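Local structure of phosphodiesterase (Salpingoeca rosetta, 7D7P) at residues F52-D57 with T119-T124; P105-R110 with Q279-N284; K228-N233 with H324-Q329. The protein belongs to the phosphodiesterases of the HD superfamily, as a largely helical metalloprotein that carries a zinc and a magnesium ion. All blocks are in the same frame, centred on the assembly; numbering follows the deposited sequence.

How the interactions relate
Interactions 1 and 2 both use helix 109-126 and have centres about 22 Å apart. Interaction 2 holds the start of this helix, just ahead of the zinc ligand H111, while interaction 1 packs a loop on its later turns. The zinc, bound by H111, H146, D147 and D260, lies about 4 Å from the side chain of H107 in interaction 2 and about 12 Å from that of L122 in interaction 1. Interaction 3 pairs two other helices. Its centre is about 21 Å from that of interaction 1 and about 30 Å from that of interaction 2, across the chain's centre. No two of the contacts touch.

Interaction 1: F52-D57 with T119-T124; sequences FTWDFD and TYLLLT
The loop between helices 43-47 and 63-76 packs on helix 109-126 through F52 and W54, which both present a ring face to L121. Methyl CD2 of L121 sits almost over the middle of the F52 ring, 3.6 Å from its centroid and 13° off the normal, a CH-pi contact. The stem of the same leucine serves the indole: L121 CB is 3.9 Å from the centroid of the six-membered ring of W54, and CD1 lies over that face closer to the rim, 3.8 Å from W54 CE3. L122 comes to the indole differently, with CD2 at the ring edge, 3.9 Å from W54 CH2. F52 reaches the helix because CG is anti to its backbone N (chi1 -158°), which carries the ring toward helix 109-126. There its edge faces the Y120 ring in an offset edge-to-face pair, with centroids 5.9 Å apart and planes at 71°, while Y120 OH lies near the F52 plane. T124 adds CG2, 3.6 Å from F52 CE2; its hydroxyl is turned to the helix instead and donates to Y120 O over 2.7 Å, so that this carbonyl receives both T124 N and T124 OG1. No hydrogen bond joins the two segments. The loop is shaped from within: T53 to F56 form a type I beta turn, and T53 OG1 accepts from D55 N at 3.3 Å in an ST turn. K266 NZ bonds W54 O and F56 O, F336 meets the indole edge-to-face, and L122 also touches A259, next to the zinc ligand D260. Two aromatic residues of the loop thus close over L121, with Y120, L122 and T124 beside it, a loop-on-helix packing within this all-helical phosphodiesterase fold.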
loop_
_atom_site.group_PDB
_atom_site.type_symbol
_atom_site.label_atom_id
_atom_site.label_comp_id
_atom_site.label_asym_id
_atom_site.label_seq_id
_atom_site.Cartn_x
_atom_site.Cartn_y
_atom_site.Cartn_z
ATOM N N PHE A 52 -20.092 -24.904 -5.952
ATOM C CA PHE A 52 -19.868 -23.594 -5.341
ATOM C C PHE A 52 -18.690 -23.687 -4.379
ATOM O O PHE A 52 -18.835 -24.055 -3.213
ATOM C CB PHE A 52 -21.128 -23.109 -4.634
ATOM C CG PHE A 52 -21.183 -21.617 -4.449
ATOM C CD1 PHE A 52 -20.656 -21.026 -3.313
ATOM C CD2 PHE A 52 -21.755 -20.808 -5.414
ATOM C CE1 PHE A 52 -20.700 -19.653 -3.142
ATOM C CE2 PHE A 52 -21.804 -19.436 -5.250
ATOM C CZ PHE A 52 -21.276 -18.857 -4.113
ATOM N N THR A 53 -17.501 -23.344 -4.874
ATOM C CA THR A 53 -16.303 -23.330 -4.040
ATOM C C THR A 53 -15.340 -22.283 -4.579
ATOM O O THR A 53 -14.969 -22.320 -5.756
ATOM C CB THR A 53 -15.635 -24.711 -3.990
ATOM O OG1 THR A 53 -14.310 -24.590 -3.456
ATOM C CG2 THR A 53 -15.570 -25.344 -5.376
ATOM N N TRP A 54 -14.947 -21.344 -3.716
ATOM C CA TRP A 54 -14.014 -20.294 -4.101
ATOM C C TRP A 54 -12.585 -20.798 -4.247
ATOM O O TRP A 54 -11.733 -20.059 -4.753
ATOM C CB TRP A 54 -14.065 -19.154 -3.080
ATOM C CG TRP A 54 -15.357 -18.392 -3.099
ATOM C CD1 TRP A 54 -16.493 -18.684 -2.402
ATOM C CD2 TRP A 54 -15.647 -17.212 -3.860
ATOM N NE1 TRP A 54 -17.471 -17.758 -2.678
ATOM C CE2 TRP A 54 -16.977 -16.845 -3.572
ATOM C CE3 TRP A 54 -14.912 -16.433 -4.760
ATOM C CZ2 TRP A 54 -17.586 -15.732 -4.150
ATOM C CZ3 TRP A 54 -15.518 -15.328 -5.331
ATOM C CH2 TRP A 54 -16.840 -14.987 -5.023
ATOM N N ASP A 55 -12.303 -22.027 -3.822
ATOM C CA ASP A 55 -10.981 -22.626 -3.949
ATOM C C ASP A 55 -10.771 -23.315 -5.292
ATOM O O ASP A 55 -9.736 -23.962 -5.483
ATOM C CB ASP A 55 -10.747 -23.630 -2.817
ATOM C CG ASP A 55 -10.554 -22.959 -1.468
ATOM O OD1 ASP A 55 -10.604 -21.711 -1.402
ATOM O OD2 ASP A 55 -10.351 -23.686 -0.473
ATOM N N PHE A 56 -11.720 -23.188 -6.218
ATOM C CA PHE A 56 -11.623 -23.876 -7.499
ATOM C C PHE A 56 -10.393 -23.419 -8.275
ATOM O O PHE A 56 -10.113 -22.221 -8.377
ATOM C CB PHE A 56 -12.890 -23.634 -8.324
ATOM C CG PHE A 56 -12.797 -24.123 -9.741
ATOM C CD1 PHE A 56 -12.988 -25.461 -10.041
ATOM C CD2 PHE A 56 -12.516 -23.243 -10.775
ATOM C CE1 PHE A 56 -12.902 -25.914 -11.346
ATOM C CE2 PHE A 56 -12.427 -23.690 -12.081
ATOM C CZ PHE A 56 -12.619 -25.028 -12.366
ATOM N N ASP A 57 -9.663 -24.386 -8.827
ATOM C CA ASP A 57 -8.479 -24.119 -9.636
ATOM C C ASP A 57 -8.477 -25.083 -10.812
ATOM O O ASP A 57 -8.432 -26.302 -10.618
ATOM C CB ASP A 57 -7.196 -24.266 -8.810
ATOM C CG ASP A 57 -5.986 -23.674 -9.504
ATOM O OD1 ASP A 57 -6.110 -23.268 -10.678
ATOM O OD2 ASP A 57 -4.911 -23.605 -8.874
ATOM N N THR A 119 -16.982 -16.033 -12.420
ATOM C CA THR A 119 -18.160 -15.239 -12.759
ATOM C C THR A 119 -19.424 -15.884 -12.208
ATOM O O THR A 119 -20.329 -15.192 -11.725
ATOM C CB THR A 119 -18.265 -15.069 -14.276
ATOM O OG1 THR A 119 -17.098 -14.399 -14.768
ATOM C CG2 THR A 119 -19.503 -14.253 -14.643
ATOM N N TYR A 120 -19.497 -17.214 -12.263
ATOM C CA TYR A 120 -20.634 -17.925 -11.691
ATOM C C TYR A 120 -20.706 -17.721 -10.181
ATOM O O TYR A 120 -21.798 -17.608 -9.613
ATOM C CB TYR A 120 -20.537 -19.406 -12.055
ATOM C CG TYR A 120 -21.019 -20.377 -11.004
ATOM C CD1 TYR A 120 -22.368 -20.682 -10.877
ATOM C CD2 TYR A 120 -20.120 -21.018 -10.162
ATOM C CE1 TYR A 120 -22.810 -21.581 -9.927
ATOM C CE2 TYR A 120 -20.553 -21.916 -9.210
ATOM C CZ TYR A 120 -21.896 -22.197 -9.096
ATOM O OH TYR A 120 -22.326 -23.098 -8.147
ATOM N N LEU A 121 -19.550 -17.652 -9.515
ATOM C CA LEU A 121 -19.545 -17.398 -8.077
ATOM C C LEU A 121 -19.977 -15.969 -7.767
ATOM O O LEU A 121 -20.754 -15.739 -6.834
ATOM C CB LEU A 121 -18.158 -17.672 -7.492
ATOM C CG LEU A 121 -17.625 -19.107 -7.522
ATOM C CD1 LEU A 121 -16.162 -19.135 -7.103
ATOM C CD2 LEU A 121 -18.453 -20.022 -6.631
ATOM N N LEU A 122 -19.489 -14.999 -8.546
ATOM C CA LEU A 122 -19.783 -13.597 -8.263
ATOM C C LEU A 122 -21.250 -13.269 -8.521
ATOM O O LEU A 122 -21.880 -12.564 -7.725
ATOM C CB LEU A 122 -18.875 -12.696 -9.102
ATOM C CG LEU A 122 -17.394 -12.672 -8.713
ATOM C CD1 LEU A 122 -16.560 -12.049 -9.821
ATOM C CD2 LEU A 122 -17.196 -11.919 -7.408
ATOM N N LEU A 123 -21.809 -13.768 -9.628
ATOM C CA LEU A 123 -23.201 -13.466 -9.948
ATOM C C LEU A 123 -24.150 -14.125 -8.956
ATOM O O LEU A 123 -25.170 -13.536 -8.579
ATOM C CB LEU A 123 -23.528 -13.914 -11.372
ATOM C CG LEU A 123 -22.794 -13.223 -12.522
ATOM C CD1 LEU A 123 -23.245 -13.813 -13.848
ATOM C CD2 LEU A 123 -23.010 -11.714 -12.492
ATOM N N THR A 124 -23.836 -15.349 -8.530
ATOM C CA THR A 124 -24.654 -16.014 -7.524
ATOM C C THR A 124 -24.642 -15.248 -6.207
ATOM O O THR A 124 -25.647 -15.229 -5.489
ATOM C CB THR A 124 -24.162 -17.448 -7.314
ATOM O OG1 THR A 124 -24.188 -18.150 -8.563
ATOM C CG2 THR A 124 -25.039 -18.183 -6.311
#

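Interaction 2: P105-R110 with Q279-N284; sequences PFHNWR and QKEFNN
E281 grips the chain at F106 and H107 with both carboxylate oxygens, and this is the tight part of the contact. OE2 takes two backbone donors, F106 N at 2.8 Å and H107 N at 2.9 Å, which arrive from the same face of the carboxylate: F106 N from well above the plane, H107 N nearer to it on the syn side. OE1 offers its syn lone pair to the imidazole, and H107 ND1 donates over 2.8 Å at 160°, with the oxygen in the ring plane. The glutamate reaches this far because its chain is extended beyond CG (chi2 -169°). Three bonds hold the carboxylate, and the one from ND1 fixes the rotation of the H107 ring, whose face is also met by F106 CD1. The contact borders the metal site: the H107 side chain lies about 4 Å from the zinc, touches its ligand D147 and stacks with H150. H107 is the centre of an inverse gamma turn, and the next residue, N108, is the N-cap of helix 109-126, its OD1 bonded to the backbone N of the zinc ligand H111. Toward solvent the contact slackens into van der Waals touches without hydrogen bonds. P105 CD lies 3.7 Å from E281 CG, over the aliphatic part of the glutamate, and P105 CG meets K280 CD at 3.9 Å, the two side chains crossing at about a right angle. The lysine itself is exposed, and a 1,2-ethanediol molecule is bound about 4 Å from its side chain.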
loop_
_atom_site.group_PDB
_atom_site.type_symbol
_atom_site.label_atom_id
_atom_site.label_comp_id
_atom_site.label_asym_id
_atom_site.label_seq_id
_atom_site.Cartn_x
_atom_site.Cartn_y
_atom_site.Cartn_z
ATOM N N PRO A 105 1.084 -20.336 -21.401
ATOM C CA PRO A 105 1.217 -20.662 -19.969
ATOM C C PRO A 105 0.078 -20.126 -19.118
ATOM O O PRO A 105 -0.388 -20.826 -18.211
ATOM C CB PRO A 105 2.561 -20.020 -19.589
ATOM C CG PRO A 105 3.310 -19.908 -20.875
ATOM C CD PRO A 105 2.275 -19.647 -21.929
ATOM N N PHE A 106 -0.386 -18.904 -19.379
ATOM C CA PHE A 106 -1.461 -18.296 -18.602
ATOM C C PHE A 106 -2.743 -18.149 -19.402
ATOM O O PHE A 106 -3.795 -18.648 -18.990
ATOM C CB PHE A 106 -1.017 -16.930 -18.056
ATOM C CG PHE A 106 -2.032 -16.279 -17.149
ATOM C CD1 PHE A 106 -3.089 -15.545 -17.673
ATOM C CD2 PHE A 106 -1.924 -16.396 -15.774
ATOM C CE1 PHE A 106 -4.020 -14.952 -16.847
ATOM C CE2 PHE A 106 -2.852 -15.801 -14.939
ATOM C CZ PHE A 106 -3.903 -15.080 -15.476
ATOM N N HIS A 107 -2.702 -17.450 -20.540
ATOM C CA HIS A 107 -3.916 -17.134 -21.295
ATOM C C HIS A 107 -4.300 -18.350 -22.134
ATOM O O HIS A 107 -4.109 -18.400 -23.351
ATOM C CB HIS A 107 -3.712 -15.892 -22.155
ATOM C CG HIS A 107 -3.594 -14.624 -21.364
ATOM N ND1 HIS A 107 -2.380 -14.081 -21.002
ATOM C CD2 HIS A 107 -4.541 -13.796 -20.863
ATOM C CE1 HIS A 107 -2.584 -12.971 -20.315
ATOM N NE2 HIS A 107 -3.886 -12.777 -20.215
ATOM N N ASN A 108 -4.865 -19.346 -21.454
ATOM C CA ASN A 108 -5.199 -20.618 -22.082
ATOM C C ASN A 108 -6.633 -21.023 -21.759
ATOM O O ASN A 108 -7.382 -20.256 -21.144
ATOM C CB ASN A 108 -4.218 -21.707 -21.632
ATOM C CG ASN A 108 -4.040 -21.753 -20.120
ATOM O OD1 ASN A 108 -5.013 -21.713 -19.367
ATOM N ND2 ASN A 108 -2.791 -21.838 -19.669
ATOM N N TRP A 109 -7.018 -22.237 -22.163
ATOM C CA TRP A 109 -8.385 -22.701 -21.941
ATOM C C TRP A 109 -8.713 -22.810 -20.459
ATOM O O TRP A 109 -9.865 -22.605 -20.062
ATOM C CB TRP A 109 -8.592 -24.046 -22.638
ATOM C CG TRP A 109 -9.780 -24.849 -22.162
ATOM C CD1 TRP A 109 -9.747 -26.024 -21.465
ATOM C CD2 TRP A 109 -11.167 -24.560 -22.390
ATOM N NE1 TRP A 109 -11.022 -26.476 -21.234
ATOM C CE2 TRP A 109 -11.913 -25.597 -21.793
ATOM C CE3 TRP A 109 -11.849 -23.528 -23.040
ATOM C CZ2 TRP A 109 -13.305 -25.626 -21.817
ATOM C CZ3 TRP A 109 -13.233 -23.558 -23.063
ATOM C CH2 TRP A 109 -13.946 -24.600 -22.457
ATOM N N ARG A 110 -7.722 -23.133 -19.627
ATOM C CA ARG A 110 -7.988 -23.244 -18.198
ATOM C C ARG A 110 -8.207 -21.877 -17.560
ATOM O O ARG A 110 -8.976 -21.763 -16.599
ATOM C CB ARG A 110 -6.851 -23.999 -17.513
ATOM C CG ARG A 110 -6.990 -25.506 -17.661
ATOM C CD ARG A 110 -5.771 -26.263 -17.165
ATOM N NE ARG A 110 -6.054 -27.692 -17.040
ATOM C CZ ARG A 110 -6.087 -28.543 -18.061
ATOM N NH1 ARG A 110 -5.851 -28.118 -19.295
ATOM N NH2 ARG A 110 -6.356 -29.824 -17.848
ATOM N N GLN A 279 4.286 -14.564 -15.559
ATOM C CA GLN A 279 5.660 -14.086 -15.679
ATOM C C GLN A 279 6.365 -14.732 -16.865
ATOM O O GLN A 279 7.148 -14.077 -17.562
ATOM C CB GLN A 279 6.423 -14.363 -14.381
ATOM C CG GLN A 279 7.821 -13.755 -14.329
ATOM C CD GLN A 279 8.626 -14.242 -13.135
ATOM O OE1 GLN A 279 8.654 -15.434 -12.835
ATOM N NE2 GLN A 279 9.277 -13.315 -12.443
ATOM N N LYS A 280 6.090 -16.015 -17.117
ATOM C CA LYS A 280 6.693 -16.692 -18.261
ATOM C C LYS A 280 6.255 -16.054 -19.574
ATOM O O LYS A 280 7.059 -15.921 -20.505
ATOM C CB LYS A 280 6.338 -18.179 -18.240
ATOM C CG LYS A 280 7.163 -19.021 -19.198
ATOM C CD LYS A 280 6.731 -20.477 -19.167
ATOM C CE LYS A 280 7.922 -21.405 -18.982
ATOM N NZ LYS A 280 7.563 -22.822 -19.263
ATOM N N GLU A 281 4.983 -15.654 -19.668
ATOM C CA GLU A 281 4.527 -14.933 -20.851
ATOM C C GLU A 281 5.215 -13.578 -20.968
ATOM O O GLU A 281 5.624 -13.174 -22.064
ATOM C CB GLU A 281 3.010 -14.762 -20.812
ATOM C CG GLU A 281 2.242 -16.065 -20.903
ATOM C CD GLU A 281 0.760 -15.857 -21.134
ATOM O OE1 GLU A 281 0.330 -14.689 -21.259
ATOM O OE2 GLU A 281 0.027 -16.865 -21.194
ATOM N N PHE A 282 5.353 -12.865 -19.848
ATOM C CA PHE A 282 6.053 -11.584 -19.868
ATOM C C PHE A 282 7.485 -11.751 -20.364
ATOM O O PHE A 282 7.962 -10.954 -21.181
ATOM C CB PHE A 282 6.044 -10.952 -18.474
ATOM C CG PHE A 282 4.699 -10.422 -18.045
ATOM C CD1 PHE A 282 3.620 -10.426 -18.914
ATOM C CD2 PHE A 282 4.521 -9.913 -16.769
ATOM C CE1 PHE A 282 2.389 -9.940 -18.517
ATOM C CE2 PHE A 282 3.292 -9.422 -16.368
ATOM C CZ PHE A 282 2.225 -9.436 -17.243
ATOM N N ASN A 283 8.183 -12.789 -19.891
ATOM C CA ASN A 283 9.568 -13.003 -20.299
ATOM C C ASN A 283 9.663 -13.358 -21.777
ATOM O O ASN A 283 10.588 -12.912 -22.468
ATOM C CB ASN A 283 10.207 -14.101 -19.445
ATOM C CG ASN A 283 10.255 -13.739 -17.973
ATOM O OD1 ASN A 283 10.194 -12.565 -17.606
ATOM N ND2 ASN A 283 10.370 -14.750 -17.120
ATOM N N ASN A 284 8.723 -14.163 -22.280
ATOM C CA ASN A 284 8.718 -14.497 -23.701
ATOM C C ASN A 284 8.465 -13.270 -24.569
ATOM O O ASN A 284 9.018 -13.168 -25.670
ATOM C CB ASN A 284 7.670 -15.573 -23.986
ATOM C CG ASN A 284 8.087 -16.942 -23.481
ATOM O OD1 ASN A 284 9.274 -17.216 -23.305
ATOM N ND2 ASN A 284 7.109 -17.809 -23.244
#

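Interaction 3: K228-N233 with H324-Q329; sequences KMEEVN and HQQLSQ
N233 and Q326 form the polar core, the asparagine amide giving one N-H to each of two oxygens of the same glutamine. N233 ND2 donates to Q326 OE1 at 2.7 Å, the acceptor lying in the asparagine's amide plane though the donor stands above the carbonyl plane. It also reaches the backbone at Q326 O, 3.0 Å away at 153°. Q326 is bent at chi2 (-56°), which brings OE1 round to N233 and sets CD against E230 CG, 3.4 Å apart; the E230 carboxylate and Q326 amide planes are nearly perpendicular. A water lies 3.2 Å from N233 OD1 and 2.9 Å from Q329 O, positioned to bridge the helices, although other acceptors compete for its protons. Beside the amide pair M229 folds its CE against L327, 3.8 Å from L327 CD1, on the side where M229 also touches F250 and L327 meets T258 of helix 245-260. Helices 222-234 and 305-330 run in broadly the same direction here, their short axes 9.6 Å apart and inclined at 36°. The chemistry implies that the two amide bonds probably fix how the helices sit along each other, with a single methionine-leucine contact linking them to the apolar interior.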
loop_
_atom_site.group_PDB
_atom_site.type_symbol
_atom_site.label_atom_id
_atom_site.label_comp_id
_atom_site.label_asym_id
_atom_site.label_seq_id
_atom_site.Cartn_x
_atom_site.Cartn_y
_atom_site.Cartn_z
ATOM N N LYS A 228 -15.524 5.583 -11.433
ATOM C CA LYS A 228 -16.984 5.614 -11.424
ATOM C C LYS A 228 -17.543 4.848 -10.232
ATOM O O LYS A 228 -18.560 5.248 -9.652
ATOM C CB LYS A 228 -17.528 5.050 -12.738
ATOM C CG LYS A 228 -17.104 5.846 -13.965
ATOM C CD LYS A 228 -17.589 5.196 -15.250
ATOM C CE LYS A 228 -17.100 5.958 -16.474
ATOM N NZ LYS A 228 -17.538 5.312 -17.744
ATOM N N MET A 229 -16.891 3.748 -9.850
ATOM C CA MET A 229 -17.298 3.022 -8.653
ATOM C C MET A 229 -17.111 3.873 -7.402
ATOM O O MET A 229 -17.924 3.811 -6.472
ATOM C CB MET A 229 -16.509 1.717 -8.539
ATOM C CG MET A 229 -16.891 0.673 -9.572
ATOM S SD MET A 229 -18.100 -0.512 -8.951
ATOM C CE MET A 229 -17.084 -1.444 -7.812
ATOM N N GLU A 230 -16.043 4.676 -7.363
ATOM C CA GLU A 230 -15.823 5.559 -6.222
ATOM C C GLU A 230 -16.907 6.626 -6.129
ATOM O O GLU A 230 -17.386 6.936 -5.033
ATOM C CB GLU A 230 -14.443 6.212 -6.315
ATOM C CG GLU A 230 -13.290 5.274 -6.024
ATOM C CD GLU A 230 -11.968 6.006 -5.890
ATOM O OE1 GLU A 230 -11.801 7.056 -6.544
ATOM O OE2 GLU A 230 -11.099 5.528 -5.128
ATOM N N GLU A 231 -17.305 7.199 -7.268
ATOM C CA GLU A 231 -18.357 8.211 -7.252
ATOM C C GLU A 231 -19.705 7.602 -6.881
ATOM O O GLU A 231 -20.507 8.236 -6.186
ATOM C CB GLU A 231 -18.440 8.914 -8.607
ATOM C CG GLU A 231 -19.298 10.172 -8.592
ATOM C CD GLU A 231 -19.465 10.789 -9.967
ATOM O OE1 GLU A 231 -19.989 10.102 -10.869
ATOM O OE2 GLU A 231 -19.075 11.962 -10.145
ATOM N N VAL A 232 -19.972 6.375 -7.335
ATOM C CA VAL A 232 -21.214 5.702 -6.967
ATOM C C VAL A 232 -21.239 5.412 -5.471
ATOM O O VAL A 232 -22.275 5.567 -4.811
ATOM C CB VAL A 232 -21.393 4.419 -7.800
ATOM C CG1 VAL A 232 -22.497 3.549 -7.215
ATOM C CG2 VAL A 232 -21.700 4.767 -9.250
ATOM N N ASN A 233 -20.101 4.997 -4.908
ATOM C CA ASN A 233 -20.038 4.740 -3.474
ATOM C C ASN A 233 -20.197 6.020 -2.665
ATOM O O ASN A 233 -20.749 5.986 -1.559
ATOM C CB ASN A 233 -18.721 4.048 -3.121
ATOM C CG ASN A 233 -18.715 2.578 -3.497
ATOM O OD1 ASN A 233 -19.751 1.917 -3.475
ATOM N ND2 ASN A 233 -17.541 2.058 -3.843
ATOM N N HIS A 324 -10.999 -3.944 -4.978
ATOM C CA HIS A 324 -11.908 -4.708 -4.132
ATOM C C HIS A 324 -12.383 -3.917 -2.921
ATOM O O HIS A 324 -13.434 -4.246 -2.359
ATOM C CB HIS A 324 -11.241 -6.008 -3.687
ATOM C CG HIS A 324 -11.313 -7.098 -4.710
ATOM N ND1 HIS A 324 -12.261 -8.099 -4.667
ATOM C CD2 HIS A 324 -10.561 -7.343 -5.810
ATOM C CE1 HIS A 324 -12.087 -8.914 -5.691
ATOM N NE2 HIS A 324 -11.061 -8.477 -6.402
ATOM N N GLN A 325 -11.635 -2.895 -2.499
ATOM C CA GLN A 325 -12.133 -2.011 -1.452
ATOM C C GLN A 325 -13.358 -1.239 -1.927
ATOM O O GLN A 325 -14.318 -1.054 -1.170
ATOM C CB GLN A 325 -11.030 -1.053 -0.999
ATOM C CG GLN A 325 -10.003 -1.692 -0.078
ATOM C CD GLN A 325 -8.860 -0.756 0.262
ATOM O OE1 GLN A 325 -8.424 0.037 -0.571
ATOM N NE2 GLN A 325 -8.364 -0.848 1.491
ATOM N N GLN A 326 -13.350 -0.788 -3.183
ATOM C CA GLN A 326 -14.539 -0.148 -3.735
ATOM C C GLN A 326 -15.631 -1.170 -4.024
ATOM O O GLN A 326 -16.820 -0.889 -3.830
ATOM C CB GLN A 326 -14.181 0.630 -5.001
ATOM C CG GLN A 326 -13.310 1.843 -4.740
ATOM C CD GLN A 326 -13.941 2.796 -3.747
ATOM O OE1 GLN A 326 -15.105 3.172 -3.883
ATOM N NE2 GLN A 326 -13.176 3.185 -2.734
ATOM N N LEU A 327 -15.247 -2.363 -4.488
ATOM C CA LEU A 327 -16.241 -3.392 -4.779
ATOM C C LEU A 327 -16.935 -3.865 -3.507
ATOM O O LEU A 327 -18.158 -4.049 -3.494
ATOM C CB LEU A 327 -15.584 -4.566 -5.504
ATOM C CG LEU A 327 -16.520 -5.669 -6.004
ATOM C CD1 LEU A 327 -17.462 -5.134 -7.073
ATOM C CD2 LEU A 327 -15.723 -6.856 -6.531
ATOM N N SER A 328 -16.173 -4.060 -2.427
ATOM C CA SER A 328 -16.768 -4.488 -1.165
ATOM C C SER A 328 -17.639 -3.409 -0.535
ATOM O O SER A 328 -18.524 -3.733 0.261
ATOM C CB SER A 328 -15.677 -4.908 -0.177
ATOM O OG SER A 328 -14.964 -6.035 -0.656
ATOM N N GLN A 329 -17.407 -2.136 -0.863
ATOM C CA GLN A 329 -18.255 -1.077 -0.331
ATOM C C GLN A 329 -19.601 -1.022 -1.041
ATOM O O GLN A 329 -20.612 -0.670 -0.419
ATOM C CB GLN A 329 -17.544 0.273 -0.435
ATOM C CG GLN A 329 -18.202 1.384 0.372
ATOM C CD GLN A 329 -17.982 1.237 1.868
ATOM O OE1 GLN A 329 -17.061 0.547 2.308
ATOM N NE2 GLN A 329 -18.830 1.886 2.657
HETATM O O HOH W 1 -22.189 1.541 -1.451
#